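Local coordinates for protein glycosyl transferase (Staphylococcus aureus, PDB 5U02) that belongs to the TarS-like glycosyltransferases, here represented by a linker domain and two C-terminal beta-rich domains, at residues A[271-283]-A[291-303]. Numbering follows the deposited sequence.
Sequences FTAITLTDSISMK and ILTGLDRGYVFEE
Ile280 lays its CD1 methyl over one face of the Tyr299 ring, 3.8 Å from the ring centroid, as a CH-pi contact nearly on the ring normal. Ile274 CD1 reaches the phenol end of the same ring obliquely, 3.6 Å from Tyr299 OH, while a water sits in the ring plane at its edge. That water is shared by Tyr299 OH, Ser279 OG and NE of Arg297, which donates to it in the guanidinium plane; NH1 of Arg297 forms a salt bridge with Glu242. The CD1 of Ile280 also meets the edge of Phe301. With CG1 anti to the carbonyl carbon (chi1 -63°) and the chain extended beyond it, Ile280 carries CD1 to the two rings and leaves CG2 beside Leu292 CB. Farther along, Met282 and Leu292 run side by side, Met282 CG lying 3.8 Å from Leu292 CD2. Strands 280-283 and 291-294 pair antiparallel as a hairpin: Ser281 with Thr293 and Lys283 with Ile291 each exchange two backbone bonds. On the face carrying Ser281 and Thr293, a second water joins Ser281 OG, Thr293 OG1 and Ile291 O. Where the strand follows the short helix 276-279, Leu295 N gives an almost straight bond (176°) to Ser279 O, 2.9 Å away. A third water donates to this oxygen and accepts from Asp296 N, and the Leu295 methyls pack against Asp278 O (CD1) and the Ser281 side chain (CD2). Tyr299 also touches Leu246 and Arg255, on strands of the other C-terminal sheet, which places the contact where the two C-terminal domains meet. Its chemistry is divided: backbone bonds set the hairpin register, the Ile280 methyl packs on the tyrosine face, largely by dispersion, and ordered water links the hydroxyls, implying a junction apolar over one face of the ring and hydrated at its phenol edge.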
loop_
_atom_site.group_PDB
_atom_site.type_symbol
_atom_site.label_atom_id
_atom_site.label_comp_id
_atom_site.label_asym_id
_atom_site.label_seq_id
_atom_site.Cartn_x
_atom_site.Cartn_y
_atom_site.Cartn_z
ATOM N N PHE A 271 3.464 1.158 -26.525
ATOM C CA PHE A 271 4.434 0.073 -26.405
ATOM C C PHE A 271 4.459 -0.710 -27.712
ATOM O O PHE A 271 3.435 -1.269 -28.122
ATOM C CB PHE A 271 4.076 -0.841 -25.230
ATOM C CG PHE A 271 5.080 -1.929 -24.972
ATOM C CD1 PHE A 271 6.266 -1.650 -24.316
ATOM C CD2 PHE A 271 4.831 -3.234 -25.377
ATOM C CE1 PHE A 271 7.194 -2.650 -24.074
ATOM C CE2 PHE A 271 5.755 -4.243 -25.135
ATOM C CZ PHE A 271 6.937 -3.953 -24.481
ATOM N N THR A 272 5.621 -0.748 -28.365
ATOM C CA THR A 272 5.733 -1.423 -29.651
ATOM C C THR A 272 7.168 -1.883 -29.875
ATOM O O THR A 272 8.117 -1.354 -29.288
ATOM C CB THR A 272 5.278 -0.520 -30.804
ATOM O OG1 THR A 272 5.061 -1.322 -31.971
ATOM C CG2 THR A 272 6.335 0.531 -31.114
ATOM N N ALA A 273 7.312 -2.881 -30.744
ATOM C CA ALA A 273 8.611 -3.469 -31.036
ATOM C C ALA A 273 9.470 -2.528 -31.873
ATOM O O ALA A 273 8.967 -1.690 -32.624
ATOM C CB ALA A 273 8.440 -4.797 -31.776
ATOM N N ILE A 274 10.787 -2.676 -31.733
ATOM C CA ILE A 274 11.758 -1.957 -32.547
ATOM C C ILE A 274 12.875 -2.919 -32.922
ATOM O O ILE A 274 12.999 -4.015 -32.369
ATOM C CB ILE A 274 12.357 -0.725 -31.830
ATOM C CG1 ILE A 274 13.147 -1.159 -30.595
ATOM C CG2 ILE A 274 11.277 0.283 -31.453
ATOM C CD1 ILE A 274 13.906 -0.039 -29.948
ATOM N N THR A 275 13.688 -2.492 -33.881
ATOM C CA THR A 275 14.966 -3.122 -34.189
ATOM C C THR A 275 16.056 -2.181 -33.691
ATOM O O THR A 275 16.173 -1.052 -34.181
ATOM C CB THR A 275 15.107 -3.385 -35.688
ATOM O OG1 THR A 275 14.150 -4.376 -36.088
ATOM C CG2 THR A 275 16.510 -3.889 -36.008
ATOM N N LEU A 276 16.831 -2.636 -32.705
ATOM C CA LEU A 276 17.730 -1.739 -31.982
ATOM C C LEU A 276 18.654 -0.982 -32.928
ATOM O O LEU A 276 18.821 0.239 -32.807
ATOM C CB LEU A 276 18.539 -2.535 -30.957
ATOM C CG LEU A 276 19.456 -1.733 -30.033
ATOM C CD1 LEU A 276 18.660 -0.717 -29.236
ATOM C CD2 LEU A 276 20.218 -2.663 -29.105
ATOM N N THR A 277 19.246 -1.680 -33.893
ATOM C CA THR A 277 20.210 -1.020 -34.761
ATOM C C THR A 277 19.543 -0.086 -35.769
ATOM O O THR A 277 20.229 0.765 -36.347
ATOM C CB THR A 277 21.084 -2.068 -35.458
ATOM O OG1 THR A 277 22.220 -1.430 -36.056
ATOM C CG2 THR A 277 20.299 -2.848 -36.508
ATOM N N ASP A 278 18.227 -0.201 -35.975
ATOM C CA ASP A 278 17.497 0.772 -36.783
ATOM C C ASP A 278 17.114 2.023 -36.005
ATOM O O ASP A 278 16.840 3.058 -36.620
ATOM C CB ASP A 278 16.223 0.145 -37.360
ATOM C CG ASP A 278 16.503 -0.745 -38.547
ATOM O OD1 ASP A 278 17.624 -0.666 -39.089
ATOM O OD2 ASP A 278 15.606 -1.517 -38.942
ATOM N N SER A 279 17.081 1.957 -34.674
ATOM C CA SER A 279 16.593 3.065 -33.864
ATOM C C SER A 279 17.683 3.799 -33.108
ATOM O O SER A 279 17.538 4.995 -32.853
ATOM C CB SER A 279 15.555 2.565 -32.852
ATOM O OG SER A 279 14.460 1.959 -33.504
ATOM N N ILE A 280 18.756 3.113 -32.733
ATOM C CA ILE A 280 19.794 3.673 -31.878
ATOM C C ILE A 280 21.143 3.262 -32.440
ATOM O O ILE A 280 21.379 2.077 -32.694
ATOM C CB ILE A 280 19.643 3.204 -30.417
ATOM C CG1 ILE A 280 18.318 3.707 -29.831
ATOM C CG2 ILE A 280 20.819 3.670 -29.574
ATOM C CD1 ILE A 280 18.032 3.210 -28.443
ATOM N N SER A 281 22.017 4.237 -32.658
ATOM C CA SER A 281 23.372 3.970 -33.101
ATOM C C SER A 281 24.302 3.986 -31.898
ATOM O O SER A 281 24.060 4.690 -30.914
ATOM C CB SER A 281 23.837 5.000 -34.131
ATOM O OG SER A 281 24.079 6.251 -33.514
ATOM N N MET A 282 25.363 3.190 -31.984
ATOM C CA MET A 282 26.378 3.110 -30.942
ATOM C C MET A 282 27.725 3.361 -31.595
ATOM O O MET A 282 28.110 2.637 -32.519
ATOM C CB MET A 282 26.346 1.748 -30.243
ATOM C CG MET A 282 27.381 1.577 -29.146
ATOM S SD MET A 282 27.131 0.065 -28.180
ATOM C CE MET A 282 27.161 -1.179 -29.467
ATOM N N LYS A 283 28.425 4.399 -31.142
ATOM C CA LYS A 283 29.696 4.776 -31.739
ATOM C C LYS A 283 30.706 5.101 -30.649
ATOM O O LYS A 283 30.351 5.390 -29.502
ATOM C CB LYS A 283 29.553 5.979 -32.681
ATOM C CG LYS A 283 28.605 5.760 -33.850
ATOM C CD LYS A 283 28.569 6.994 -34.742
ATOM C CE LYS A 283 27.170 7.264 -35.269
ATOM N NZ LYS A 283 26.957 8.712 -35.576
ATOM N N ILE A 291 28.821 6.502 -27.339
ATOM C CA ILE A 291 27.739 7.448 -27.590
ATOM C C ILE A 291 26.553 6.685 -28.164
ATOM O O ILE A 291 26.671 6.025 -29.206
ATOM C CB ILE A 291 28.171 8.575 -28.543
ATOM C CG1 ILE A 291 29.424 9.286 -28.027
ATOM C CG2 ILE A 291 27.037 9.578 -28.716
ATOM C CD1 ILE A 291 29.221 9.987 -26.706
ATOM N N LEU A 292 25.410 6.784 -27.494
ATOM C CA LEU A 292 24.159 6.229 -27.991
ATOM C C LEU A 292 23.323 7.375 -28.540
ATOM O O LEU A 292 23.040 8.338 -27.818
ATOM C CB LEU A 292 23.405 5.497 -26.885
ATOM C CG LEU A 292 24.138 4.341 -26.200
ATOM C CD1 LEU A 292 23.242 3.713 -25.149
ATOM C CD2 LEU A 292 24.595 3.306 -27.218
ATOM N N THR A 293 22.941 7.279 -29.812
ATOM C CA THR A 293 22.180 8.329 -30.480
ATOM C C THR A 293 20.828 7.783 -30.920
ATOM O O THR A 293 20.763 6.804 -31.673
ATOM C CB THR A 293 22.946 8.887 -31.681
ATOM O OG1 THR A 293 24.265 9.268 -31.265
ATOM C CG2 THR A 293 22.237 10.106 -32.243
ATOM N N GLY A 294 19.754 8.405 -30.439
ATOM C CA GLY A 294 18.429 8.108 -30.950
ATOM C C GLY A 294 18.277 8.693 -32.341
ATOM O O GLY A 294 18.407 9.916 -32.524
ATOM N N LEU A 295 18.012 7.845 -33.337
ATOM C CA LEU A 295 17.996 8.323 -34.718
ATOM C C LEU A 295 16.686 9.025 -35.061
ATOM O O LEU A 295 16.694 10.084 -35.698
ATOM C CB LEU A 295 18.244 7.160 -35.678
ATOM C CG LEU A 295 19.492 6.327 -35.386
ATOM C CD1 LEU A 295 19.657 5.240 -36.435
ATOM C CD2 LEU A 295 20.734 7.217 -35.309
ATOM N N ASP A 296 15.552 8.444 -34.655
ATOM C CA ASP A 296 14.239 8.992 -34.976
ATOM C C ASP A 296 13.590 9.717 -33.812
ATOM O O ASP A 296 12.685 10.530 -34.035
ATOM C CB ASP A 296 13.298 7.876 -35.448
ATOM C CG ASP A 296 13.762 7.228 -36.764
ATOM O OD1 ASP A 296 14.563 7.851 -37.488
ATOM O OD2 ASP A 296 13.309 6.110 -37.067
ATOM N N ARG A 297 14.023 9.429 -32.591
ATOM C CA ARG A 297 13.436 10.003 -31.394
ATOM C C ARG A 297 14.468 9.884 -30.285
ATOM O O ARG A 297 15.408 9.090 -30.374
ATOM C CB ARG A 297 12.131 9.292 -31.017
ATOM C CG ARG A 297 12.339 7.848 -30.572
ATOM C CD ARG A 297 11.027 7.091 -30.409
ATOM N NE ARG A 297 10.540 6.521 -31.662
ATOM C CZ ARG A 297 9.392 6.852 -32.243
ATOM N NH1 ARG A 297 8.596 7.757 -31.691
ATOM N NH2 ARG A 297 9.041 6.272 -33.379
ATOM N N GLY A 298 14.300 10.690 -29.246
ATOM C CA GLY A 298 15.189 10.592 -28.111
ATOM C C GLY A 298 14.868 9.384 -27.250
ATOM O O GLY A 298 13.720 8.955 -27.139
ATOM N N TYR A 299 15.914 8.826 -26.642
ATOM C CA TYR A 299 15.795 7.759 -25.659
ATOM C C TYR A 299 16.458 8.211 -24.367
ATOM O O TYR A 299 17.618 8.640 -24.377
ATOM C CB TYR A 299 16.438 6.462 -26.160
ATOM C CG TYR A 299 15.554 5.670 -27.092
ATOM C CD1 TYR A 299 15.516 5.951 -28.459
ATOM C CD2 TYR A 299 14.758 4.640 -26.610
ATOM C CE1 TYR A 299 14.705 5.230 -29.312
ATOM C CE2 TYR A 299 13.944 3.913 -27.456
ATOM C CZ TYR A 299 13.922 4.211 -28.805
ATOM O OH TYR A 299 13.111 3.488 -29.648
ATOM N N VAL A 300 15.724 8.121 -23.262
ATOM C CA VAL A 300 16.215 8.560 -21.963
ATOM C C VAL A 300 16.654 7.337 -21.173
ATOM O O VAL A 300 15.905 6.357 -21.058
ATOM C CB VAL A 300 15.146 9.362 -21.198
ATOM C CG1 VAL A 300 15.115 10.801 -21.690
ATOM C CG2 VAL A 300 13.776 8.713 -21.345
ATOM N N PHE A 301 17.872 7.392 -20.639
ATOM C CA PHE A 301 18.424 6.333 -19.812
ATOM C C PHE A 301 18.729 6.886 -18.430
ATOM O O PHE A 301 18.998 8.083 -18.267
ATOM C CB PHE A 301 19.698 5.737 -20.438
ATOM C CG PHE A 301 19.450 4.977 -21.714
ATOM C CD1 PHE A 301 19.342 5.642 -22.924
ATOM C CD2 PHE A 301 19.319 3.596 -21.697
ATOM C CE1 PHE A 301 19.108 4.943 -24.098
ATOM C CE2 PHE A 301 19.085 2.891 -22.863
ATOM C CZ PHE A 301 18.982 3.565 -24.069
ATOM N N GLU A 302 18.681 6.008 -17.432
ATOM C CA GLU A 302 19.024 6.408 -16.075
ATOM C C GLU A 302 20.509 6.740 -15.988
ATOM O O GLU A 302 21.359 5.975 -16.454
ATOM C CB GLU A 302 18.666 5.299 -15.087
ATOM C CG GLU A 302 19.075 3.905 -15.538
ATOM C CD GLU A 302 19.058 2.881 -14.406
ATOM O OE1 GLU A 302 19.288 1.687 -14.690
ATOM O OE2 GLU A 302 18.828 3.266 -13.239
ATOM N N GLU A 303 20.822 7.884 -15.396
ATOM C CA GLU A 303 22.212 8.278 -15.255
ATOM C C GLU A 303 22.851 7.553 -14.078
ATOM O O GLU A 303 22.178 7.155 -13.123
ATOM C CB GLU A 303 22.323 9.795 -15.080
ATOM C CG GLU A 303 21.850 10.582 -16.303
ATOM C CD GLU A 303 22.199 12.055 -16.215
ATOM O OE1 GLU A 303 21.917 12.677 -15.173
ATOM O OE2 GLU A 303 22.777 12.589 -17.183
HETATM O O HOH W 1 12.667 4.378 -32.468
HETATM O O HOH W 2 15.205 6.168 -33.176
HETATM O O HOH W 3 25.749 7.258 -31.438
#